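Local atomic coordinates of UspA1 (Moraxella catarrhalis, PDB entry 3NTN), a protein that is a trimeric autotransporter adhesin of the bacterial outer membrane, probably attaching the bacterium to host ligands such as fibronectin and the receptor CEACAM1. Residues I59-A65 with G72-E78; Q95-L101 with A110-L116; L101-D106 with L117-G123. All coordinates share one frame; numbering follows the deposited sequence. Where two conformers were deposited one is given.

Contact 1 of 3, residues I59-A65 with G72-E78; sequences IDNKANA and GNKNTIE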
loop_
_atom_site.group_PDB
_atom_site.type_symbol
_atom_site.label_atom_id
_atom_site.label_comp_id
_atom_site.label_asym_id
_atom_site.label_seq_id
_atom_site.Cartn_x
_atom_site.Cartn_y
_atom_site.Cartn_z
ATOM N N ILE B 59 -14.275 20.623 -4.404
ATOM C CA ILE B 59 -15.447 21.113 -3.777
ATOM C C ILE B 59 -15.446 20.786 -2.281
ATOM O O ILE B 59 -15.288 19.609 -1.866
ATOM C CB ILE B 59 -16.705 20.546 -4.439
ATOM C CG1 ILE B 59 -16.831 21.048 -5.864
ATOM C CG2 ILE B 59 -17.968 20.894 -3.615
ATOM C CD1 ILE B 59 -17.935 20.317 -6.654
ATOM N N ASP B 60 -15.608 21.830 -1.466
ATOM C CA ASP B 60 -15.902 21.663 -0.037
ATOM C C ASP B 60 -14.765 21.021 0.801
ATOM O O ASP B 60 -15.023 20.254 1.727
ATOM C CB ASP B 60 -17.280 20.926 0.180
ATOM C CG ASP B 60 -17.943 21.321 1.496
ATOM O OD1 ASP B 60 -17.420 22.209 2.208
ATOM O OD2 ASP B 60 -18.958 20.733 1.864
ATOM N N ASN B 61 -13.522 21.377 0.500
ATOM C CA ASN B 61 -12.353 20.857 1.221
ATOM C C ASN B 61 -11.957 21.806 2.312
ATOM O O ASN B 61 -12.231 23.012 2.191
ATOM C CB ASN B 61 -11.193 20.657 0.262
ATOM C CG ASN B 61 -11.542 19.684 -0.836
ATOM O OD1 ASN B 61 -11.700 18.501 -0.565
ATOM N ND2 ASN B 61 -11.742 20.177 -2.075
ATOM N N LYS B 62 -11.344 21.278 3.373
ATOM C CA LYS B 62 -10.776 22.096 4.407
ATOM C C LYS B 62 -9.340 21.672 4.573
ATOM O O LYS B 62 -9.057 20.583 5.048
ATOM C CB LYS B 62 -11.507 21.888 5.735
ATOM C CG LYS B 62 -12.945 22.417 5.751
ATOM C CD LYS B 62 -13.561 22.283 7.189
ATOM C CE LYS B 62 -14.919 22.950 7.293
ATOM N NZ LYS B 62 -15.764 22.555 6.117
ATOM N N ALA B 63 -8.422 22.554 4.200
ATOM C CA ALA B 63 -7.025 22.250 4.294
ATOM C C ALA B 63 -6.593 23.115 5.456
ATOM O O ALA B 63 -5.878 24.126 5.259
ATOM C CB ALA B 63 -6.374 22.658 3.036
ATOM N N ASN B 64 -7.037 22.694 6.663
ATOM C CA ASN B 64 -7.058 23.521 7.872
ATOM C C ASN B 64 -6.094 23.098 8.967
ATOM O O ASN B 64 -6.446 23.060 10.130
ATOM C CB ASN B 64 -8.482 23.653 8.446
ATOM C CG ASN B 64 -9.422 24.462 7.538
ATOM O OD1 ASN B 64 -9.038 24.896 6.447
ATOM N ND2 ASN B 64 -10.681 24.642 7.985
ATOM N N ALA B 65 -4.862 22.775 8.587
ATOM C CA ALA B 65 -3.755 22.621 9.567
ATOM C C ALA B 65 -2.496 22.782 8.766
ATOM O O ALA B 65 -2.512 22.735 7.470
ATOM C CB ALA B 65 -3.788 21.282 10.210
ATOM N N GLY B 72 -9.944 17.250 -3.842
ATOM C CA GLY B 72 -11.060 16.473 -4.378
ATOM C C GLY B 72 -12.363 17.023 -3.841
ATOM O O GLY B 72 -12.559 18.233 -3.813
ATOM N N ASN B 73 -13.238 16.144 -3.359
ATOM C CA ASN B 73 -14.499 16.552 -2.774
ATOM C C ASN B 73 -14.632 16.196 -1.277
ATOM O O ASN B 73 -14.600 15.018 -0.895
ATOM C CB ASN B 73 -15.635 15.919 -3.537
ATOM C CG ASN B 73 -17.020 16.580 -3.203
ATOM O OD1 ASN B 73 -17.374 16.770 -2.039
ATOM N ND2 ASN B 73 -17.763 16.947 -4.235
ATOM N N LYS B 74 -14.841 17.205 -0.426
ATOM C CA LYS B 74 -15.127 16.927 0.979
ATOM C C LYS B 74 -13.961 16.204 1.693
ATOM O O LYS B 74 -14.183 15.271 2.436
ATOM C CB LYS B 74 -16.420 16.101 1.163
ATOM C CG LYS B 74 -17.667 16.854 1.658
ATOM C CD LYS B 74 -18.957 16.199 1.059
ATOM C CE LYS B 74 -20.135 17.183 0.902
ATOM N NZ LYS B 74 -20.150 17.963 -0.417
ATOM N N ASN B 75 -12.739 16.662 1.456
ATOM C CA ASN B 75 -11.604 16.293 2.294
ATOM C C ASN B 75 -11.402 17.338 3.395
ATOM O O ASN B 75 -11.133 18.497 3.087
ATOM C CB ASN B 75 -10.377 16.136 1.457
ATOM C CG ASN B 75 -10.551 15.071 0.395
ATOM O OD1 ASN B 75 -10.483 13.879 0.703
ATOM N ND2 ASN B 75 -10.803 15.485 -0.856
ATOM N N THR B 76 -11.590 16.943 4.653
ATOM C CA THR B 76 -11.376 17.816 5.808
ATOM C C THR B 76 -10.073 17.402 6.523
ATOM O O THR B 76 -9.988 16.283 7.042
ATOM C CB THR B 76 -12.516 17.694 6.811
ATOM O OG1 THR B 76 -13.803 17.914 6.168
ATOM C CG2 THR B 76 -12.304 18.680 7.996
ATOM N N ILE B 77 -9.094 18.311 6.577
ATOM C CA ILE B 77 -7.873 18.056 7.323
ATOM C C ILE B 77 -7.683 19.070 8.427
ATOM O O ILE B 77 -7.565 20.238 8.153
ATOM C CB ILE B 77 -6.650 18.118 6.448
ATOM C CG1 ILE B 77 -6.724 17.010 5.409
ATOM C CG2 ILE B 77 -5.452 17.848 7.272
ATOM C CD1 ILE B 77 -5.888 17.302 4.299
ATOM N N GLU B 78 -7.661 18.605 9.677
ATOM C CA GLU B 78 -7.524 19.478 10.813
ATOM C C GLU B 78 -6.350 18.980 11.676
ATOM O O GLU B 78 -6.198 19.397 12.786
ATOM C CB GLU B 78 -8.843 19.534 11.599
ATOM C CG GLU B 78 -9.969 20.416 10.983
ATOM C CD GLU B 78 -11.432 19.981 11.369
ATOM O OE1 GLU B 78 -11.641 18.903 12.021
ATOM O OE2 GLU B 78 -12.381 20.711 10.963
#

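Contact 2 of 3, residues Q95-L101 with A110-L116; sequences QQNVFIL and AQNGSVL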
loop_
_atom_site.group_PDB
_atom_site.type_symbol
_atom_site.label_atom_id
_atom_site.label_comp_id
_atom_site.label_asym_id
_atom_site.label_seq_id
_atom_site.Cartn_x
_atom_site.Cartn_y
_atom_site.Cartn_z
ATOM N N GLN B 95 -4.685 14.095 15.106
ATOM C CA GLN B 95 -4.317 12.980 14.257
ATOM C C GLN B 95 -3.313 13.548 13.289
ATOM O O GLN B 95 -3.709 14.169 12.318
ATOM C CB GLN B 95 -5.512 12.449 13.461
ATOM C CG GLN B 95 -6.404 11.569 14.261
ATOM C CD GLN B 95 -7.626 11.093 13.515
ATOM O OE1 GLN B 95 -8.368 11.889 12.912
ATOM N NE2 GLN B 95 -7.882 9.782 13.596
ATOM N N GLN B 96 -2.025 13.324 13.538
ATOM C CA GLN B 96 -0.962 13.954 12.795
ATOM C C GLN B 96 -0.340 12.955 11.845
ATOM O O GLN B 96 -0.327 11.774 12.117
ATOM C CB GLN B 96 0.095 14.498 13.760
ATOM C CG GLN B 96 -0.476 15.472 14.767
ATOM C CD GLN B 96 0.515 15.870 15.828
ATOM O OE1 GLN B 96 1.393 16.717 15.588
ATOM N NE2 GLN B 96 0.392 15.260 17.021
ATOM N N ASN B 97 0.158 13.427 10.710
ATOM C CA ASN B 97 0.890 12.569 9.768
ATOM C C ASN B 97 0.078 11.440 9.199
ATOM O O ASN B 97 0.563 10.314 9.076
ATOM C CB ASN B 97 2.181 12.023 10.395
ATOM C CG ASN B 97 3.160 13.110 10.697
ATOM O OD1 ASN B 97 3.350 13.450 11.840
ATOM N ND2 ASN B 97 3.767 13.695 9.658
ATOM N N VAL B 98 -1.163 11.749 8.853
ATOM C CA VAL B 98 -2.049 10.735 8.356
ATOM C C VAL B 98 -2.281 10.997 6.872
ATOM O O VAL B 98 -2.412 12.143 6.466
ATOM C CB VAL B 98 -3.329 10.724 9.140
ATOM C CG1 VAL B 98 -4.376 9.801 8.470
ATOM C CG2 VAL B 98 -3.046 10.370 10.629
ATOM N N PHE B 99 -2.221 9.935 6.060
ATOM C CA PHE B 99 -2.263 10.064 4.598
ATOM C C PHE B 99 -3.357 9.213 4.049
ATOM O O PHE B 99 -3.355 8.022 4.296
ATOM C CB PHE B 99 -0.910 9.681 3.988
ATOM C CG PHE B 99 0.243 10.518 4.554
ATOM C CD1 PHE B 99 0.614 11.736 3.942
ATOM C CD2 PHE B 99 0.889 10.135 5.742
ATOM C CE1 PHE B 99 1.630 12.528 4.472
ATOM C CE2 PHE B 99 1.926 10.925 6.298
ATOM C CZ PHE B 99 2.279 12.136 5.674
ATOM N N ILE B 100 -4.256 9.836 3.277
ATOM C CA ILE B 100 -5.399 9.154 2.693
ATOM C C ILE B 100 -5.430 9.299 1.175
ATOM O O ILE B 100 -5.411 10.387 0.636
ATOM C CB ILE B 100 -6.726 9.737 3.275
ATOM C CG1 ILE B 100 -6.706 9.663 4.829
ATOM C CG2 ILE B 100 -7.906 8.985 2.695
ATOM C CD1 ILE B 100 -7.868 10.399 5.511
ATOM N N LEU B 101 -5.456 8.180 0.463
ATOM C CA LEU B 101 -5.742 8.229 -0.967
ATOM C C LEU B 101 -6.912 7.268 -1.120
ATOM O O LEU B 101 -6.718 6.061 -1.056
ATOM C CB LEU B 101 -4.501 7.803 -1.796
ATOM C CG LEU B 101 -4.682 7.705 -3.324
ATOM C CD1 LEU B 101 -4.998 9.060 -3.932
ATOM C CD2 LEU B 101 -3.475 7.083 -4.000
ATOM N N ALA B 110 -7.870 5.436 13.579
ATOM C CA ALA B 110 -6.579 5.685 12.969
ATOM C C ALA B 110 -5.694 6.448 13.951
ATOM O O ALA B 110 -6.111 7.479 14.471
ATOM C CB ALA B 110 -6.789 6.485 11.755
ATOM N N GLN B 111 -4.489 5.956 14.224
ATOM C CA GLN B 111 -3.506 6.752 14.979
ATOM C C GLN B 111 -2.554 7.564 14.081
ATOM O O GLN B 111 -2.468 7.367 12.862
ATOM C CB GLN B 111 -2.660 5.863 15.899
ATOM C CG GLN B 111 -3.409 5.002 16.909
ATOM C CD GLN B 111 -2.617 3.726 17.224
ATOM O OE1 GLN B 111 -2.179 2.996 16.307
ATOM N NE2 GLN B 111 -2.395 3.469 18.522
ATOM N N ASN B 112 -1.825 8.470 14.707
ATOM C CA ASN B 112 -0.756 9.224 14.042
ATOM C C ASN B 112 0.100 8.302 13.159
ATOM O O ASN B 112 0.502 7.237 13.593
ATOM C CB ASN B 112 0.118 9.947 15.073
ATOM C CG ASN B 112 -0.667 10.932 15.914
ATOM O OD1 ASN B 112 -1.652 11.524 15.457
ATOM N ND2 ASN B 112 -0.232 11.130 17.136
ATOM N N GLY B 113 0.334 8.712 11.914
ATOM C CA GLY B 113 1.191 7.953 11.021
ATOM C C GLY B 113 0.416 6.938 10.195
ATOM O O GLY B 113 0.999 6.147 9.503
ATOM N N SER B 114 -0.898 6.918 10.268
ATOM C CA SER B 114 -1.638 5.910 9.533
ATOM C C SER B 114 -1.673 6.243 8.041
ATOM O O SER B 114 -1.689 7.414 7.670
ATOM C CB SER B 114 -3.061 5.865 10.049
ATOM O OG SER B 114 -3.067 5.206 11.313
ATOM N N VAL B 115 -1.812 5.216 7.207
ATOM C CA VAL B 115 -2.087 5.401 5.793
ATOM C C VAL B 115 -3.405 4.676 5.499
ATOM O O VAL B 115 -3.581 3.536 5.880
ATOM C CB VAL B 115 -0.885 4.917 4.888
ATOM C CG1 VAL B 115 -1.133 5.132 3.389
ATOM C CG2 VAL B 115 0.418 5.633 5.293
ATOM N N LEU B 116 -4.354 5.349 4.855
ATOM C CA LEU B 116 -5.555 4.715 4.367
ATOM C C LEU B 116 -5.576 4.733 2.828
ATOM O O LEU B 116 -5.384 5.802 2.196
ATOM C CB LEU B 116 -6.784 5.421 4.927
ATOM C CG LEU B 116 -7.134 5.235 6.419
ATOM C CD1 LEU B 116 -6.195 6.051 7.368
ATOM C CD2 LEU B 116 -8.554 5.682 6.684
#

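Contact 3 of 3, residues L101-D106 with L117-G123; sequences LGSNTD and LGHNTAG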
loop_
_atom_site.group_PDB
_atom_site.type_symbol
_atom_site.label_atom_id
_atom_site.label_comp_id
_atom_site.label_asym_id
_atom_site.label_seq_id
_atom_site.Cartn_x
_atom_site.Cartn_y
_atom_site.Cartn_z
ATOM N N LEU B 101 -5.456 8.180 0.463
ATOM C CA LEU B 101 -5.742 8.229 -0.967
ATOM C C LEU B 101 -6.912 7.268 -1.120
ATOM O O LEU B 101 -6.718 6.061 -1.056
ATOM C CB LEU B 101 -4.501 7.803 -1.796
ATOM C CG LEU B 101 -4.682 7.705 -3.324
ATOM C CD1 LEU B 101 -4.998 9.060 -3.932
ATOM C CD2 LEU B 101 -3.475 7.083 -4.000
ATOM N N GLY B 102 -8.125 7.799 -1.225
ATOM C CA GLY B 102 -9.312 7.006 -0.962
ATOM C C GLY B 102 -10.558 7.861 -0.891
ATOM O O GLY B 102 -10.507 9.089 -1.136
ATOM N N SER B 103 -11.682 7.228 -0.566
ATOM C CA SER B 103 -12.962 7.887 -0.452
ATOM C C SER B 103 -13.764 7.232 0.656
ATOM O O SER B 103 -13.544 6.073 0.981
ATOM C CB SER B 103 -13.733 7.779 -1.756
ATOM O OG SER B 103 -13.750 6.448 -2.221
ATOM N N ASN B 104 -14.639 8.017 1.289
ATOM C CA ASN B 104 -15.582 7.504 2.258
ATOM C C ASN B 104 -14.881 6.692 3.329
ATOM O O ASN B 104 -15.383 5.637 3.728
ATOM C CB ASN B 104 -16.690 6.675 1.563
ATOM C CG ASN B 104 -17.598 7.539 0.676
ATOM O OD1 ASN B 104 -17.199 7.936 -0.399
ATOM N ND2 ASN B 104 -18.822 7.813 1.124
ATOM N N THR B 105 -13.723 7.189 3.777
ATOM C CA THR B 105 -12.941 6.495 4.794
ATOM C C THR B 105 -13.454 6.765 6.237
ATOM O O THR B 105 -14.387 7.544 6.461
ATOM C CB THR B 105 -11.417 6.799 4.670
ATOM O OG1 THR B 105 -11.265 8.196 4.741
ATOM C CG2 THR B 105 -10.802 6.372 3.273
ATOM N N ASP B 106 -12.864 6.049 7.207
ATOM C CA ASP B 106 -13.210 6.180 8.624
ATOM C C ASP B 106 -11.890 6.233 9.343
ATOM O O ASP B 106 -11.124 5.246 9.357
ATOM C CB ASP B 106 -14.051 4.990 9.078
ATOM C CG ASP B 106 -14.299 4.942 10.604
ATOM O OD1 ASP B 106 -14.369 6.005 11.271
ATOM O OD2 ASP B 106 -14.460 3.806 11.142
ATOM N N LEU B 117 -5.788 3.560 2.217
ATOM C CA LEU B 117 -5.861 3.502 0.781
ATOM C C LEU B 117 -7.207 2.976 0.344
ATOM O O LEU B 117 -7.644 1.985 0.866
ATOM C CB LEU B 117 -4.779 2.555 0.250
ATOM C CG LEU B 117 -3.304 2.903 0.567
ATOM C CD1 LEU B 117 -2.452 1.811 0.041
ATOM C CD2 LEU B 117 -2.911 4.282 -0.108
ATOM N N GLY B 118 -7.854 3.607 -0.643
ATOM C CA GLY B 118 -9.110 3.066 -1.224
ATOM C C GLY B 118 -10.438 3.516 -0.640
ATOM O O GLY B 118 -10.482 4.126 0.404
ATOM N N HIS B 119 -11.500 3.141 -1.342
ATOM C CA HIS B 119 -12.899 3.434 -1.004
ATOM C C HIS B 119 -13.402 2.566 0.155
ATOM O O HIS B 119 -13.185 1.338 0.169
ATOM C CB HIS B 119 -13.769 3.220 -2.271
ATOM C CG HIS B 119 -15.239 3.386 -2.050
ATOM N ND1 HIS B 119 -16.147 2.380 -2.315
ATOM C CD2 HIS B 119 -15.962 4.440 -1.608
ATOM C CE1 HIS B 119 -17.368 2.810 -2.039
ATOM N NE2 HIS B 119 -17.280 4.057 -1.606
ATOM N N ASN B 120 -14.101 3.201 1.100
ATOM C CA ASN B 120 -14.615 2.551 2.301
ATOM C C ASN B 120 -13.508 2.033 3.228
ATOM O O ASN B 120 -13.688 1.102 3.998
ATOM C CB ASN B 120 -15.525 1.375 1.951
ATOM C CG ASN B 120 -16.806 1.788 1.367
ATOM O OD1 ASN B 120 -17.278 2.892 1.594
ATOM N ND2 ASN B 120 -17.422 0.883 0.605
ATOM N N THR B 121 -12.339 2.613 3.153
ATOM C CA THR B 121 -11.234 2.121 3.958
ATOM C C THR B 121 -11.300 2.623 5.415
ATOM O O THR B 121 -11.555 3.791 5.641
ATOM C CB THR B 121 -9.905 2.419 3.250
ATOM O OG1 THR B 121 -9.810 1.531 2.120
ATOM C CG2 THR B 121 -8.701 2.156 4.164
ATOM N N ALA B 122 -11.094 1.736 6.395
ATOM C CA ALA B 122 -11.015 2.180 7.792
ATOM C C ALA B 122 -9.613 2.131 8.427
ATOM O O ALA B 122 -8.835 1.206 8.173
ATOM C CB ALA B 122 -12.038 1.419 8.673
ATOM N N GLY B 123 -9.324 3.147 9.260
ATOM C CA GLY B 123 -8.127 3.206 10.096
ATOM C C GLY B 123 -8.237 2.178 11.212
ATOM O O GLY B 123 -9.346 1.817 11.663
HETATM O O HOH W 1 -11.244 3.926 12.031
#

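Contact 1 of 3, residues I59-A65 with G72-E78
Gly72 O meets the segment of residues 59-65 through two donors that reach it from opposite faces of its carbonyl plane: Ile59 N, and Asn61 ND2 at 2.7 Å. The second bond is nearly straight, 167° at the hydrogen; it lies in the plane of the Asn61 amide but stands well above that of the carbonyl. The Asn73 amide passes across Ile59 at a slant, its ND2 3.8 Å from Ile59 CB, while that nitrogen finds its polar partner in Asn67 of the second subunit. Lys74 gives its N-H to Ile59 O, and its bent side chain brings NZ within 3.8 Å of Asp60 OD2, a long salt bridge. Asn75 lies beside Asn61, the two side chains pointing the same way with amide planes 10° apart. Asn61 OD1 is gripped from both faces, by Asn75 N at 2.9 Å and Asn75 ND2 at 3.2 Å; Asn75 O in turn accepts from Lys62 N. In Thr76 CG2 stands trans to the backbone N (OG1 at chi1 -53°), which sets the methyl 3.9 Å from Lys62 CD. Ile77 continues the parallel ladder, N to Lys62 O and O from Asn64 N. Asn61 and Asn75 occupy equivalent places just after the corner in successive coils of the left-handed parallel beta-roll, as in YadA heads. Both extend to neighbouring coils: Asn61 ND2 also reaches Asn47 and Asn75 OD1 reaches Asn89, while Ile77 packs inward on Ala70 of strand 69-71 and Ala84 of strand 83-85.

Contact 2 of 3, residues Q95-L101 with A110-L116
With chi1 near -60° CG of Asn112 lies opposite its own carbonyl carbon, and this brings OD1 to Gln96 N at 2.7 Å; at Gln95 an extended chain beyond CG carries NE2 across to Ala110 O, 3.0 Å away. These side-chain bonds precede a parallel strand pair, strands 99-101 and 115-117, in two successive coils of the beta-roll head. The N-H of Gln96 points almost straight at Asn112 OD1, 170° at the hydrogen, yet approaches from above the plane of that amide. The side chains of Gln96 and Asn112 run alongside each other with their amide planes 86° apart, nearly perpendicular. Ala110 O lies close to the plane of the Gln95 amide, whose NE2 also bonds Thr107 O and whose OE1 takes the N-H of Lys92.

Next comes the type II turn from Gln111 to Ser114. Gly113, at its third position, has a positive phi and sends its N-H to Gln96 O; the turn's own Ser114 N to Gln111 O bond is weak, and Ser114 OG adds a second donor to that oxygen at 2.7 Å. The strands then exchange regular parallel bonds: Phe99 N to Ser114 O, Leu116 N to Phe99 O and Leu101 N to Leu116 O. Val98 and Ile100 meet Leu116 on the face inside the coil, where Val91 of strand 89-91 also packs on both valine and isoleucine. Phe99 and Val115 share the other face, which is turned to the third subunit: Phe99 packs on its Ser103 and Val115 on its Gly118. Between the inward-facing side chains Ile100 CG1 lies 4.2 Å from Leu116 CB and Val98 CG1 4.3 Å from Leu116 CD1.

Contact 3 of 3, residues L101-D106 with L117-G123
The backbones of Leu101 and Leu117 run parallel, Gly118 N bonding Leu101 O at 2.7 Å, before both chains turn a corner at a glycine. These are equivalent corners of successive coils in the beta-roll, and the CA atoms of Gly102 and Gly118 come within 4.0 Å. At the corner the bonding thins to a weak bond from Ser103 N to Gly118 O, then firms with Asn120 N to Ser103 O and Asp106 N to Thr121 O.

Leu101 CB packs on Leu117 CD2, and both leucines face the trimer axis: Leu101 meets Leu101 of the third subunit, and Leu117 meets Leu117 of both the second and third subunits. His119 was modelled in two conformers; in the one described, chi1 of 176° sets the ring beside Ser103 OG, which sits at its edge. In that conformer Asn104 lies alongside, its amide turned 80° to the ring, and Asn120 OD1 lies over one face, off toward the rim. Thr105 presents CG2 to Thr121 O and Gly118 O, leaving its OG1 to bond Asn89. Thr121 OG1, at the end of the type II turn 118-121, donates back to Leu117 O just before it, from above the carbonyl plane. At the far end Asp106 O takes the N-H of Gly123 at 2.8 Å, 178° at the hydrogen, and a water donates to both Asp106 O and Gly123 O.

The three contacts follow the long axis of the beta-roll, each joining one coil to the next. Contact 1 closes before the others open; its centre lies 15 Å from those of contacts 2 and 3, without touching them. Contacts 2 and 3 alternate along the chain, their centres 11 Å apart: they share Leu101, and Leu116 CD2 of contact 2 packs 3.7 Å from Thr105 CB of contact 3. Contact 2 lies in the long parallel sheet through strands 99-101 and 115-117, contact 3 carries those strands round their corners, and contact 1 belongs to the three-stranded sheet 62-63, 75-77, 89-91. All three also reach neighbouring subunits, consistent with the trimeric assembly of the head.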